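Local coordinates for Glyco_hydro_cc domain-containing protein (Blastomyces gilchristii, PDB 6UB0), which cleaves beta-1,3-glucans such as curdlan from the chain end, as an exo-acting glucanase of glycoside hydrolase family 128, at residues A[122-127]-A[164-169]; A[67-72]-A[136-141]; A[181-186]-A[220-225]. One frame throughout, in Å; residues are numbered along the deposited sequence.

In the fold
The three contacts join parts of one glycoside hydrolase catalytic core of the TIM-barrel clan. Contacts 1 and 2 touch, with centres 14 Å apart, and their segments alternate along the chain: 67-72, 122-127, 136-141, 164-169. Strand 138-146 follows helix 119-130 and leads to helix 150-166, so contact 2 lies among the inner strands and contact 1 between the outer helices beside them. Contact 3 comes later, pairing the start of helix 183-199 with that of helix 222-229. Its centre is 34 Å from that of contact 1 and 28 Å from that of contact 2. Both strands of contact 2 run on toward glycan-binding residues, Asn74 and Glu75 after one, His142 and His144 on the other.

Contact 1. Residues A[122-127]-A[164-169]; sequences WMQGFL and GQKYGI
Leu127 lies over one face of the Tyr167 ring, and this is where the contact is tight. Leu127 CB stands 3.7 Å from the centroid of the Tyr167 ring and 16° off the normal, a CH-pi contact. CD1 lies by the CG end of the ring, with Leu127 CD1 3.8 Å from Tyr167 CG, while the other methyl turns to the isoleucine beyond, Leu127 CD2 lying 4.1 Å from Ile169 CD1. One leucine thus uses both branches. With chi1 of -69°, which sets CG beside the backbone N, the tyrosine ring is directed across to helix 119-130.

The solvent side is different in kind. Gln124 crosses the tyrosine at about a right angle, its CG only 3.1 Å from Tyr167 OH, and its amide plane is turned 39° from the ring. The hydroxyl is hydrogen-bonded to Asp128, one residue beyond the segment, which fixes the far end of the ring. Past it, the bent chain of exposed Lys166 brings NZ to 3.4 Å from Gln124 OE1, a weak hydrogen bond.

The end of the helix also shapes the site: a Schellman motif closes helix 150-166, with Ile169 N bonded to Gly164 O at 2.8 Å and Gly168, at positive phi, as its C-prime residue. This turn delivers Tyr167 and Ile169 to the same neighbour. The contact joins two successive outer helices of the barrel; Leu163 of helix 150-166 also touches Leu127, Gln124 and Met123, while Ile136, just before strand 138-146, meets Ile169 and Phe126.

Contact 2. Residues A[67-72]-A[136-141]; sequences SKNLLA and IDFLAV
The Phe138 ring receives Leu71 at its edge, in the ring plane, with Leu71 CD2 3.5 Å from Phe138 CE1. The two side chains cross at about a right angle, and the ring also stacks with Trp173 of strand 172-180. Asn69 OD1 approaches the ring obliquely, 3.8 Å from Phe138 CE2, its amide plane turned 78° from the ring. Leu70 contributes its carbonyl, Leu70 O lying 4.0 Å from Phe138 CZ. With chi1 of 66°, Phe138 CG sits between the backbone N and the carbonyl carbon, and from there the ring extends to strand 69-71.

Leu71 CD2 goes on to Ala140 CB at 4.3 Å, a looser touch between small groups. The strands, 9.4 Å apart at the closest approach of their axes and inclined at 45°, are not sheet neighbours, since strand 105-111 runs between them.

No hydrogen bond spans the two segments: theirs is a buried, mainly apolar meeting, with two oxygens at the ring. The Asn69 amide is served by residues of strands 41-42 and 105-111, ND2 by Glu41 and OD1 weakly by Arg105. Packing alone therefore joins the segments directly, while pairing with strand 105-111 ties each into the sheet.

Contact 3. Residues A[181-186]-A[220-225]; sequences GDEEAQ and LTSVGK
Glu183 reaches from the first turn of helix 183-199 to the start of helix 222-229, and its side chain can be followed from base to tip. Glu183 CB packs beside the neighbouring helix, 3.8 Å from Ser222 OG and 4.2 Å from Val223 CG2. CG carries the chain on through a bend, chi2 being -143°, CD passes near the serine hydroxyl, and the carboxylate comes up to Thr221 and Ser222. OE1 accepts the hydrogen bond from the serine, Ser222 OG to Glu183 OE1 measuring 3.0 Å. The hydroxyl comes from above the carboxylate plane, 52° out of it. The other oxygen turns instead to the threonine, Glu183 OE2 lying 3.8 Å from Thr221 CB.

Thr221 is the N-cap of its helix, its OG1 accepting from Gly224 N at 3.2 Å in a nearly straight bond of 173°, and a weak one from Val223 N; the same oxygen is also bonded to Leu214 O. A negative carboxylate close to a helix start would probably be favoured by the helix dipole. The other helix is capped likewise, Asp182 OD1 accepting from Ala185 N at 3.0 Å, nearly along its C-O axis.

Val223 supplies the buried part, both its methyls meeting the CB and the amide oxygen of Gln186, whose side chain crosses it at about a right angle: Val223 CG2 is 3.6 Å from Gln186 OE1, and Val223 CG1 is 3.9 Å from Gln186 CB. Glu183, by contrast, is exposed and Ser222 partly so.

Two capped helix starts thus meet at the protein surface. Helix 183-199 continues the packing, Val187 touching Ser222 and Leu190 touching Val223, and the small strand 215-216 lies against Leu220 and Thr221 where helix 222-229 begins.

Contact 1. Residues A[122-127]-A[164-169]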
ATOM      1  N   TRP A 122      -0.388  15.574   5.585  1.00 33.58           N
ATOM      2  CA  TRP A 122       0.585  15.578   4.471  1.00 31.47           C
ATOM      3  C   TRP A 122      -0.173  15.252   3.187  1.00 32.50           C
ATOM      4  O   TRP A 122       0.065  15.933   2.137  1.00 31.56           O
ATOM      5  CB  TRP A 122       1.753  14.639   4.736  1.00 29.72           C
ATOM      6  CG  TRP A 122       2.831  14.753   3.704  1.00 28.46           C
ATOM      7  CD1 TRP A 122       4.067  15.318   3.816  1.00 29.04           C
ATOM      8  CD2 TRP A 122       2.792  14.157   2.400  1.00 27.81           C
ATOM      9  NE1 TRP A 122       4.774  15.210   2.646  1.00 28.76           N
ATOM     10  CE2 TRP A 122       4.010  14.495   1.749  1.00 29.06           C
ATOM     11  CE3 TRP A 122       1.823  13.442   1.702  1.00 28.09           C
ATOM     12  CZ2 TRP A 122       4.283  14.085   0.448  1.00 27.91           C
ATOM     13  CZ3 TRP A 122       2.078  13.089   0.403  1.00 26.26           C
ATOM     14  CH2 TRP A 122       3.301  13.372  -0.198  1.00 26.60           C
ATOM     15  N   MET A 123      -1.058  14.251   3.222  1.00 32.83           N
ATOM     16  CA  MET A 123      -1.850  13.909   2.012  1.00 33.31           C
ATOM     17  C   MET A 123      -2.605  15.164   1.558  1.00 35.04           C
ATOM     18  O   MET A 123      -2.582  15.461   0.348  1.00 34.66           O
ATOM     19  CB  MET A 123      -2.852  12.774   2.242  1.00 33.26           C
ATOM     20  CG  MET A 123      -3.292  12.124   0.945  1.00 33.14           C
ATOM     21  SD  MET A 123      -1.957  11.354  -0.010  1.00 32.38           S
ATOM     22  CE  MET A 123      -1.932   9.731   0.790  1.00 29.29           C
ATOM     23  N   GLN A 124      -3.228  15.902   2.471  1.00 39.03           N
ATOM     24  CA  GLN A 124      -4.051  17.057   2.020  1.00 40.43           C
ATOM     25  C   GLN A 124      -3.149  18.161   1.423  1.00 40.11           C
ATOM     26  O   GLN A 124      -3.490  18.718   0.348  1.00 41.46           O
ATOM     27  CB  GLN A 124      -4.957  17.566   3.117  1.00 42.69           C
ATOM     28  CG  GLN A 124      -5.959  18.534   2.518  1.00 44.26           C
ATOM     29  CD  GLN A 124      -6.996  18.970   3.505  1.00 46.44           C
ATOM     30  OE1 GLN A 124      -7.856  18.200   3.914  1.00 48.68           O
ATOM     31  NE2 GLN A 124      -6.947  20.244   3.840  1.00 49.75           N
ATOM     32  N   GLY A 125      -1.989  18.393   2.041  1.00 39.64           N
ATOM     33  CA  GLY A 125      -0.944  19.324   1.559  1.00 38.32           C
ATOM     34  C   GLY A 125      -0.446  18.915   0.190  1.00 35.37           C
ATOM     35  O   GLY A 125      -0.354  19.749  -0.738  1.00 36.85           O
ATOM     36  N   PHE A 126      -0.143  17.644   0.035  1.00 31.98           N
ATOM     37  CA  PHE A 126       0.147  17.072  -1.284  1.00 30.58           C
ATOM     38  C   PHE A 126      -1.060  17.226  -2.231  1.00 32.37           C
ATOM     39  O   PHE A 126      -0.858  17.623  -3.406  1.00 31.84           O
ATOM     40  CB  PHE A 126       0.531  15.608  -1.097  1.00 29.46           C
ATOM     41  CG  PHE A 126       0.601  14.846  -2.382  1.00 28.39           C
ATOM     42  CD1 PHE A 126       1.720  14.952  -3.179  1.00 29.39           C
ATOM     43  CD2 PHE A 126      -0.440  14.023  -2.787  1.00 27.90           C
ATOM     44  CE1 PHE A 126       1.816  14.256  -4.370  1.00 28.82           C
ATOM     45  CE2 PHE A 126      -0.342  13.317  -3.963  1.00 27.06           C
ATOM     46  CZ  PHE A 126       0.784  13.417  -4.748  1.00 28.75           C
ATOM     47  N   LEU A 127      -2.276  16.901  -1.789  1.00 32.61           N
ATOM     48  CA  LEU A 127      -3.449  17.004  -2.689  1.00 35.48           C
ATOM     49  C   LEU A 127      -3.696  18.486  -3.048  1.00 38.86           C
ATOM     50  O   LEU A 127      -4.047  18.784  -4.212  1.00 40.64           O
ATOM     51  CB  LEU A 127      -4.627  16.362  -1.969  1.00 37.18           C
ATOM     52  CG  LEU A 127      -4.519  14.843  -1.836  1.00 36.87           C
ATOM     53  CD1 LEU A 127      -5.738  14.274  -1.139  1.00 38.09           C
ATOM     54  CD2 LEU A 127      -4.327  14.197  -3.184  1.00 37.32           C
ATOM     55  N   GLY A 164      -9.747  11.428   0.261  1.00 41.77           N
ATOM     56  CA  GLY A 164      -9.608  11.103  -1.182  1.00 41.71           C
ATOM     57  C   GLY A 164     -10.807  11.563  -2.009  1.00 45.16           C
ATOM     58  O   GLY A 164     -10.611  12.194  -3.098  1.00 45.10           O
ATOM     59  N   GLN A 165     -12.016  11.298  -1.512  1.00 47.86           N
ATOM     60  CA  GLN A 165     -13.290  11.643  -2.201  1.00 50.32           C
ATOM     61  C   GLN A 165     -13.423  13.168  -2.307  1.00 51.60           C
ATOM     62  O   GLN A 165     -13.753  13.622  -3.423  1.00 52.91           O
ATOM     63  CB  GLN A 165     -14.447  10.902  -1.534  1.00 50.78           C
ATOM     64  CG  GLN A 165     -14.287   9.405  -1.747  1.00 49.89           C
ATOM     65  CD  GLN A 165     -15.333   8.545  -1.091  1.00 52.61           C
ATOM     66  OE1 GLN A 165     -16.250   9.040  -0.434  1.00 55.81           O
ATOM     67  NE2 GLN A 165     -15.201   7.236  -1.267  1.00 51.30           N
ATOM     68  N   LYS A 166     -13.082  13.929  -1.257  1.00 52.43           N
ATOM     69  CA  LYS A 166     -13.152  15.416  -1.307  1.00 54.29           C
ATOM     70  C   LYS A 166     -12.314  15.884  -2.510  1.00 52.30           C
ATOM     71  O   LYS A 166     -12.779  16.786  -3.217  1.00 54.49           O
ATOM     72  CB  LYS A 166     -12.756  16.060   0.034  1.00 55.43           C
ATOM     73  CG  LYS A 166     -12.754  17.587   0.057  1.00 57.65           C
ATOM     74  CD  LYS A 166     -13.078  18.239   1.399  1.00 60.53           C
ATOM     75  CE  LYS A 166     -12.154  17.819   2.524  1.00 60.00           C
ATOM     76  NZ  LYS A 166     -10.724  17.846   2.134  1.00 59.04           N
ATOM     77  N   TYR A 167     -11.160  15.258  -2.779  1.00 49.82           N
ATOM     78  CA  TYR A 167     -10.266  15.589  -3.928  1.00 47.73           C
ATOM     79  C   TYR A 167     -10.597  14.729  -5.172  1.00 46.99           C
ATOM     80  O   TYR A 167      -9.803  14.757  -6.123  1.00 45.31           O
ATOM     81  CB  TYR A 167      -8.800  15.546  -3.462  1.00 46.81           C
ATOM     82  CG  TYR A 167      -8.426  16.664  -2.510  1.00 47.32           C
ATOM     83  CD1 TYR A 167      -8.741  16.593  -1.158  1.00 47.71           C
ATOM     84  CD2 TYR A 167      -7.773  17.812  -2.962  1.00 47.51           C
ATOM     85  CE1 TYR A 167      -8.419  17.619  -0.286  1.00 47.94           C
ATOM     86  CE2 TYR A 167      -7.450  18.849  -2.101  1.00 47.67           C
ATOM     87  CZ  TYR A 167      -7.772  18.753  -0.759  1.00 48.81           C
ATOM     88  OH  TYR A 167      -7.461  19.769   0.088  1.00 48.96           O
ATOM     89  N   GLY A 168     -11.730  13.997  -5.201  1.00 47.04           N
ATOM     90  CA  GLY A 168     -12.221  13.259  -6.394  1.00 47.86           C
ATOM     91  C   GLY A 168     -11.453  11.977  -6.739  1.00 46.70           C
ATOM     92  O   GLY A 168     -11.460  11.538  -7.919  1.00 46.69           O
ATOM     93  N   ILE A 169     -10.830  11.369  -5.739  1.00 44.55           N
ATOM     94  CA  ILE A 169     -10.088  10.076  -5.829  1.00 42.73           C
ATOM     95  C   ILE A 169     -10.951   9.052  -5.105  1.00 41.80           C
ATOM     96  O   ILE A 169     -11.155   9.238  -3.919  1.00 42.46           O
ATOM     97  CB  ILE A 169      -8.678  10.233  -5.216  1.00 41.04           C
ATOM     98  CG1 ILE A 169      -8.073  11.576  -5.642  1.00 42.57           C
ATOM     99  CG2 ILE A 169      -7.801   9.038  -5.567  1.00 39.43           C
ATOM    100  CD1 ILE A 169      -6.577  11.720  -5.478  1.00 40.66           C
TER

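Contact 2. Residues A[67-72]-A[136-141]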
ATOM      1  N   SER A  67       1.229  -5.388 -15.535  1.00 46.99           N
ATOM      2  CA  SER A  67       0.919  -4.707 -14.252  1.00 45.03           C
ATOM      3  C   SER A  67      -0.109  -3.620 -14.552  1.00 43.22           C
ATOM      4  O   SER A  67       0.107  -2.855 -15.516  1.00 46.51           O
ATOM      5  CB  SER A  67       2.169  -4.158 -13.624  1.00 47.34           C
ATOM      6  OG  SER A  67       3.011  -5.208 -13.143  1.00 49.42           O
ATOM      7  N   LYS A  68      -1.228  -3.623 -13.839  1.00 39.67           N
ATOM      8  CA  LYS A  68      -2.346  -2.681 -14.085  1.00 37.66           C
ATOM      9  C   LYS A  68      -2.145  -1.405 -13.258  1.00 34.30           C
ATOM     10  O   LYS A  68      -2.935  -0.475 -13.403  1.00 32.81           O
ATOM     11  CB  LYS A  68      -3.657  -3.395 -13.767  1.00 40.16           C
ATOM     12  CG  LYS A  68      -3.814  -4.704 -14.542  1.00 42.03           C
ATOM     13  CD  LYS A  68      -4.872  -5.631 -14.023  1.00 43.81           C
ATOM     14  CE  LYS A  68      -6.207  -5.452 -14.716  1.00 47.29           C
ATOM     15  NZ  LYS A  68      -6.917  -6.747 -14.825  1.00 50.85           N
ATOM     16  N   ASN A  69      -1.191  -1.410 -12.344  1.00 31.66           N
ATOM     17  CA  ASN A  69      -1.192  -0.422 -11.240  1.00 30.45           C
ATOM     18  C   ASN A  69       0.241  -0.012 -10.935  1.00 27.68           C
ATOM     19  O   ASN A  69       1.136  -0.820 -11.078  1.00 26.32           O
ATOM     20  CB  ASN A  69      -1.826  -0.962  -9.951  1.00 29.66           C
ATOM     21  CG  ASN A  69      -3.312  -1.203 -10.043  1.00 28.98           C
ATOM     22  OD1 ASN A  69      -4.076  -0.267 -10.046  1.00 29.80           O
ATOM     23  ND2 ASN A  69      -3.736  -2.460 -10.173  1.00 32.00           N
ATOM     24  N   LEU A  70       0.431   1.238 -10.520  1.00 27.50           N
ATOM     25  CA  LEU A  70       1.748   1.725 -10.085  1.00 25.42           C
ATOM     26  C   LEU A  70       1.554   2.485  -8.775  1.00 24.16           C
ATOM     27  O   LEU A  70       0.603   3.307  -8.697  1.00 24.46           O
ATOM     28  CB  LEU A  70       2.356   2.679 -11.106  1.00 27.69           C
ATOM     29  CG  LEU A  70       2.624   2.098 -12.491  1.00 29.31           C
ATOM     30  CD1 LEU A  70       3.016   3.210 -13.443  1.00 30.77           C
ATOM     31  CD2 LEU A  70       3.691   1.029 -12.427  1.00 28.96           C
ATOM     32  N   LEU A  71       2.499   2.339  -7.861  1.00 23.82           N
ATOM     33  CA  LEU A  71       2.465   3.067  -6.544  1.00 22.86           C
ATOM     34  C   LEU A  71       3.559   4.144  -6.485  1.00 22.19           C
ATOM     35  O   LEU A  71       4.714   3.891  -6.923  1.00 24.02           O
ATOM     36  CB  LEU A  71       2.693   2.127  -5.359  1.00 23.03           C
ATOM     37  CG  LEU A  71       1.598   1.123  -5.081  1.00 21.21           C
ATOM     38  CD1 LEU A  71       2.156  -0.066  -4.326  1.00 21.04           C
ATOM     39  CD2 LEU A  71       0.389   1.719  -4.369  1.00 22.98           C
ATOM     40  N   ALA A  72       3.252   5.235  -5.789  1.00 23.20           N
ATOM     41  CA  ALA A  72       4.198   6.349  -5.609  1.00 22.69           C
ATOM     42  C   ALA A  72       4.888   6.234  -4.247  1.00 23.65           C
ATOM     43  O   ALA A  72       4.808   5.158  -3.631  1.00 21.15           O
ATOM     44  CB  ALA A  72       3.470   7.650  -5.761  1.00 24.68           C
ATOM     45  N   ILE A 136      -4.362  10.622 -10.219  1.00 38.30           N
ATOM     46  CA  ILE A 136      -4.392   9.706  -9.041  1.00 38.04           C
ATOM     47  C   ILE A 136      -5.697   8.920  -9.095  1.00 37.53           C
ATOM     48  O   ILE A 136      -6.768   9.542  -8.961  1.00 40.91           O
ATOM     49  CB  ILE A 136      -4.258  10.450  -7.695  1.00 37.77           C
ATOM     50  CG1 ILE A 136      -2.989  11.304  -7.619  1.00 38.79           C
ATOM     51  CG2 ILE A 136      -4.314   9.458  -6.540  1.00 37.90           C
ATOM     52  CD1 ILE A 136      -3.039  12.408  -6.582  1.00 39.52           C
ATOM     53  N   ASP A 137      -5.580   7.605  -9.228  1.00 37.79           N
ATOM     54  CA  ASP A 137      -6.705   6.634  -9.273  1.00 37.58           C
ATOM     55  C   ASP A 137      -7.019   6.176  -7.864  1.00 35.28           C
ATOM     56  O   ASP A 137      -8.142   5.772  -7.656  1.00 37.82           O
ATOM     57  CB  ASP A 137      -6.412   5.414 -10.157  1.00 37.64           C
ATOM     58  CG  ASP A 137      -6.298   5.804 -11.612  1.00 38.46           C
ATOM     59  OD1 ASP A 137      -7.340   6.043 -12.193  1.00 42.17           O
ATOM     60  OD2 ASP A 137      -5.162   5.965 -12.114  1.00 35.92           O
ATOM     61  N   PHE A 138      -6.051   6.198  -6.933  1.00 33.72           N
ATOM     62  CA  PHE A 138      -6.297   5.684  -5.552  1.00 33.04           C
ATOM     63  C   PHE A 138      -5.251   6.248  -4.591  1.00 30.22           C
ATOM     64  O   PHE A 138      -4.157   6.539  -5.040  1.00 29.52           O
ATOM     65  CB  PHE A 138      -6.344   4.151  -5.582  1.00 31.99           C
ATOM     66  CG  PHE A 138      -5.039   3.485  -5.934  1.00 29.95           C
ATOM     67  CD1 PHE A 138      -4.117   3.159  -4.949  1.00 28.43           C
ATOM     68  CD2 PHE A 138      -4.742   3.151  -7.245  1.00 30.63           C
ATOM     69  CE1 PHE A 138      -2.919   2.545  -5.277  1.00 29.17           C
ATOM     70  CE2 PHE A 138      -3.534   2.553  -7.584  1.00 29.93           C
ATOM     71  CZ  PHE A 138      -2.627   2.234  -6.597  1.00 30.60           C
ATOM     72  N   LEU A 139      -5.650   6.544  -3.359  1.00 32.14           N
ATOM     73  CA  LEU A 139      -4.732   6.915  -2.248  1.00 28.51           C
ATOM     74  C   LEU A 139      -4.129   5.633  -1.685  1.00 27.18           C
ATOM     75  O   LEU A 139      -4.841   4.681  -1.542  1.00 27.82           O
ATOM     76  CB  LEU A 139      -5.466   7.635  -1.110  1.00 29.47           C
ATOM     77  CG  LEU A 139      -6.224   8.916  -1.464  1.00 31.10           C
ATOM     78  CD1 LEU A 139      -6.624   9.671  -0.197  1.00 33.13           C
ATOM     79  CD2 LEU A 139      -5.374   9.829  -2.340  1.00 32.33           C
ATOM     80  N   ALA A 140      -2.860   5.696  -1.299  1.00 24.43           N
ATOM     81  CA  ALA A 140      -2.193   4.633  -0.533  1.00 22.44           C
ATOM     82  C   ALA A 140      -2.032   5.195   0.882  1.00 22.21           C
ATOM     83  O   ALA A 140      -1.579   6.352   1.032  1.00 22.10           O
ATOM     84  CB  ALA A 140      -0.873   4.264  -1.163  1.00 21.48           C
ATOM     85  N   VAL A 141      -2.411   4.431   1.897  1.00 23.29           N
ATOM     86  CA  VAL A 141      -2.194   4.811   3.327  1.00 24.27           C
ATOM     87  C   VAL A 141      -1.670   3.624   4.152  1.00 23.40           C
ATOM     88  O   VAL A 141      -1.830   2.446   3.758  1.00 22.87           O
ATOM     89  CB  VAL A 141      -3.516   5.304   3.949  1.00 26.13           C
ATOM     90  CG1 VAL A 141      -4.087   6.503   3.159  1.00 26.55           C
ATOM     91  CG2 VAL A 141      -4.490   4.145   4.098  1.00 26.69           C
TER

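Contact 3. Residues A[181-186]-A[220-225]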
ATOM      1  N   GLY A 181       1.751  -6.661  19.015  1.00 46.44           N
ATOM      2  CA  GLY A 181       1.595  -7.498  20.217  1.00 48.29           C
ATOM      3  C   GLY A 181       1.876  -8.955  19.931  1.00 48.89           C
ATOM      4  O   GLY A 181       2.398  -9.245  18.851  1.00 47.11           O
ATOM      5  N   ASP A 182       1.556  -9.855  20.871  1.00 53.12           N
ATOM      6  CA  ASP A 182       1.872 -11.307  20.733  1.00 52.83           C
ATOM      7  C   ASP A 182       1.013 -11.911  19.611  1.00 51.70           C
ATOM      8  O   ASP A 182       0.134 -11.207  19.072  1.00 50.12           O
ATOM      9  CB  ASP A 182       1.731 -12.038  22.067  1.00 56.78           C
ATOM     10  CG  ASP A 182       0.322 -12.111  22.635  1.00 58.04           C
ATOM     11  OD1 ASP A 182      -0.645 -12.164  21.847  1.00 56.54           O
ATOM     12  OD2 ASP A 182       0.210 -12.146  23.888  1.00 63.75           O
ATOM     13  N   GLU A 183       1.256 -13.174  19.274  1.00 53.33           N
ATOM     14  CA  GLU A 183       0.584 -13.862  18.139  1.00 53.27           C
ATOM     15  C   GLU A 183      -0.941 -13.770  18.298  1.00 52.33           C
ATOM     16  O   GLU A 183      -1.639 -13.480  17.292  1.00 49.39           O
ATOM     17  CB  GLU A 183       1.020 -15.326  18.033  1.00 56.92           C
ATOM     18  CG  GLU A 183       2.485 -15.514  17.688  1.00 58.52           C
ATOM     19  CD  GLU A 183       2.767 -16.680  16.754  1.00 59.76           C
ATOM     20  OE1 GLU A 183       1.949 -17.631  16.710  1.00 65.36           O
ATOM     21  OE2 GLU A 183       3.793 -16.626  16.054  1.00 59.17           O
ATOM     22  N   GLU A 184      -1.476 -14.026  19.492  1.00 53.38           N
ATOM     23  CA  GLU A 184      -2.957 -14.080  19.665  1.00 54.11           C
ATOM     24  C   GLU A 184      -3.562 -12.689  19.421  1.00 52.23           C
ATOM     25  O   GLU A 184      -4.645 -12.613  18.763  1.00 51.73           O
ATOM     26  CB  GLU A 184      -3.350 -14.636  21.035  1.00 57.40           C
ATOM     27  CG  GLU A 184      -4.836 -14.945  21.120  1.00 58.62           C
ATOM     28  CD  GLU A 184      -5.250 -16.307  20.587  1.00 60.72           C
ATOM     29  OE1 GLU A 184      -5.193 -16.531  19.365  1.00 55.02           O
ATOM     30  OE2 GLU A 184      -5.638 -17.154  21.428  1.00 69.50           O
ATOM     31  N   ALA A 185      -2.870 -11.643  19.920  1.00 50.57           N
ATOM     32  CA  ALA A 185      -3.236 -10.202  19.865  1.00 49.60           C
ATOM     33  C   ALA A 185      -3.333  -9.658  18.359  1.00 46.43           C
ATOM     34  O   ALA A 185      -4.369  -9.167  18.006  1.00 45.54           O
ATOM     35  CB  ALA A 185      -2.168  -9.399  20.608  1.00 50.47           C
ATOM     36  N   GLN A 186      -2.351 -10.297  17.619  1.00 43.62           N
ATOM     37  CA  GLN A 186      -2.282 -10.055  16.144  1.00 43.32           C
ATOM     38  C   GLN A 186      -3.420 -10.803  15.424  1.00 41.45           C
ATOM     39  O   GLN A 186      -4.148 -10.185  14.604  1.00 41.37           O
ATOM     40  CB  GLN A 186      -0.899 -10.434  15.636  1.00 42.43           C
ATOM     41  CG  GLN A 186       0.205  -9.640  16.289  1.00 42.94           C
ATOM     42  CD  GLN A 186       1.577  -9.962  15.760  1.00 43.95           C
ATOM     43  OE1 GLN A 186       1.742 -10.386  14.626  1.00 40.87           O
ATOM     44  NE2 GLN A 186       2.582  -9.772  16.598  1.00 44.37           N
ATOM     45  N   LEU A 220       4.814 -20.668   7.720  1.00 36.85           N
ATOM     46  CA  LEU A 220       3.788 -19.699   8.205  1.00 37.31           C
ATOM     47  C   LEU A 220       3.810 -19.749   9.727  1.00 40.11           C
ATOM     48  O   LEU A 220       3.776 -20.827  10.259  1.00 41.83           O
ATOM     49  CB  LEU A 220       2.362 -20.018   7.751  1.00 36.86           C
ATOM     50  CG  LEU A 220       1.968 -19.739   6.301  1.00 36.97           C
ATOM     51  CD1 LEU A 220       0.502 -20.056   6.103  1.00 38.12           C
ATOM     52  CD2 LEU A 220       2.230 -18.304   5.898  1.00 35.71           C
ATOM     53  N   THR A 221       3.813 -18.590  10.371  1.00 39.31           N
ATOM     54  CA  THR A 221       3.442 -18.423  11.798  1.00 39.89           C
ATOM     55  C   THR A 221       1.921 -18.557  11.923  1.00 38.33           C
ATOM     56  O   THR A 221       1.256 -18.713  10.903  1.00 36.00           O
ATOM     57  CB  THR A 221       3.936 -17.060  12.308  1.00 39.56           C
ATOM     58  OG1 THR A 221       2.980 -16.087  11.870  1.00 37.26           O
ATOM     59  CG2 THR A 221       5.329 -16.726  11.814  1.00 39.59           C
ATOM     60  N   SER A 222       1.362 -18.433  13.136  1.00 40.62           N
ATOM     61  CA  SER A 222      -0.113 -18.529  13.353  1.00 40.14           C
ATOM     62  C   SER A 222      -0.806 -17.267  12.833  1.00 38.66           C
ATOM     63  O   SER A 222      -2.017 -17.320  12.449  1.00 37.19           O
ATOM     64  CB  SER A 222      -0.463 -18.770  14.789  1.00 42.70           C
ATOM     65  OG  SER A 222      -0.726 -17.543  15.440  1.00 43.58           O
ATOM     66  N   VAL A 223      -0.065 -16.161  12.828  1.00 38.72           N
ATOM     67  CA  VAL A 223      -0.564 -14.895  12.225  1.00 37.61           C
ATOM     68  C   VAL A 223      -0.687 -15.082  10.705  1.00 34.50           C
ATOM     69  O   VAL A 223      -1.699 -14.636  10.143  1.00 34.84           O
ATOM     70  CB  VAL A 223       0.332 -13.718  12.625  1.00 37.41           C
ATOM     71  CG1 VAL A 223      -0.315 -12.384  12.259  1.00 35.81           C
ATOM     72  CG2 VAL A 223       0.671 -13.769  14.109  1.00 38.79           C
ATOM     73  N   GLY A 224       0.319 -15.698  10.084  1.00 35.67           N
ATOM     74  CA  GLY A 224       0.338 -16.109   8.663  1.00 34.65           C
ATOM     75  C   GLY A 224      -0.913 -16.867   8.241  1.00 33.66           C
ATOM     76  O   GLY A 224      -1.543 -16.505   7.208  1.00 29.94           O
ATOM     77  N   LYS A 225      -1.244 -17.929   8.964  1.00 35.50           N
ATOM     78  CA  LYS A 225      -2.445 -18.765   8.696  1.00 34.99           C
ATOM     79  C   LYS A 225      -3.725 -17.938   8.727  1.00 32.22           C
ATOM     80  O   LYS A 225      -4.587 -18.155   7.873  1.00 30.46           O
ATOM     81  CB  LYS A 225      -2.625 -19.835   9.768  1.00 39.45           C
ATOM     82  CG  LYS A 225      -1.731 -21.054   9.651  1.00 42.77           C
ATOM     83  CD  LYS A 225      -1.776 -21.893  10.924  1.00 45.79           C
ATOM     84  CE  LYS A 225      -1.140 -23.259  10.774  1.00 48.41           C
ATOM     85  NZ  LYS A 225      -1.715 -24.243  11.728  1.00 50.53           N
TER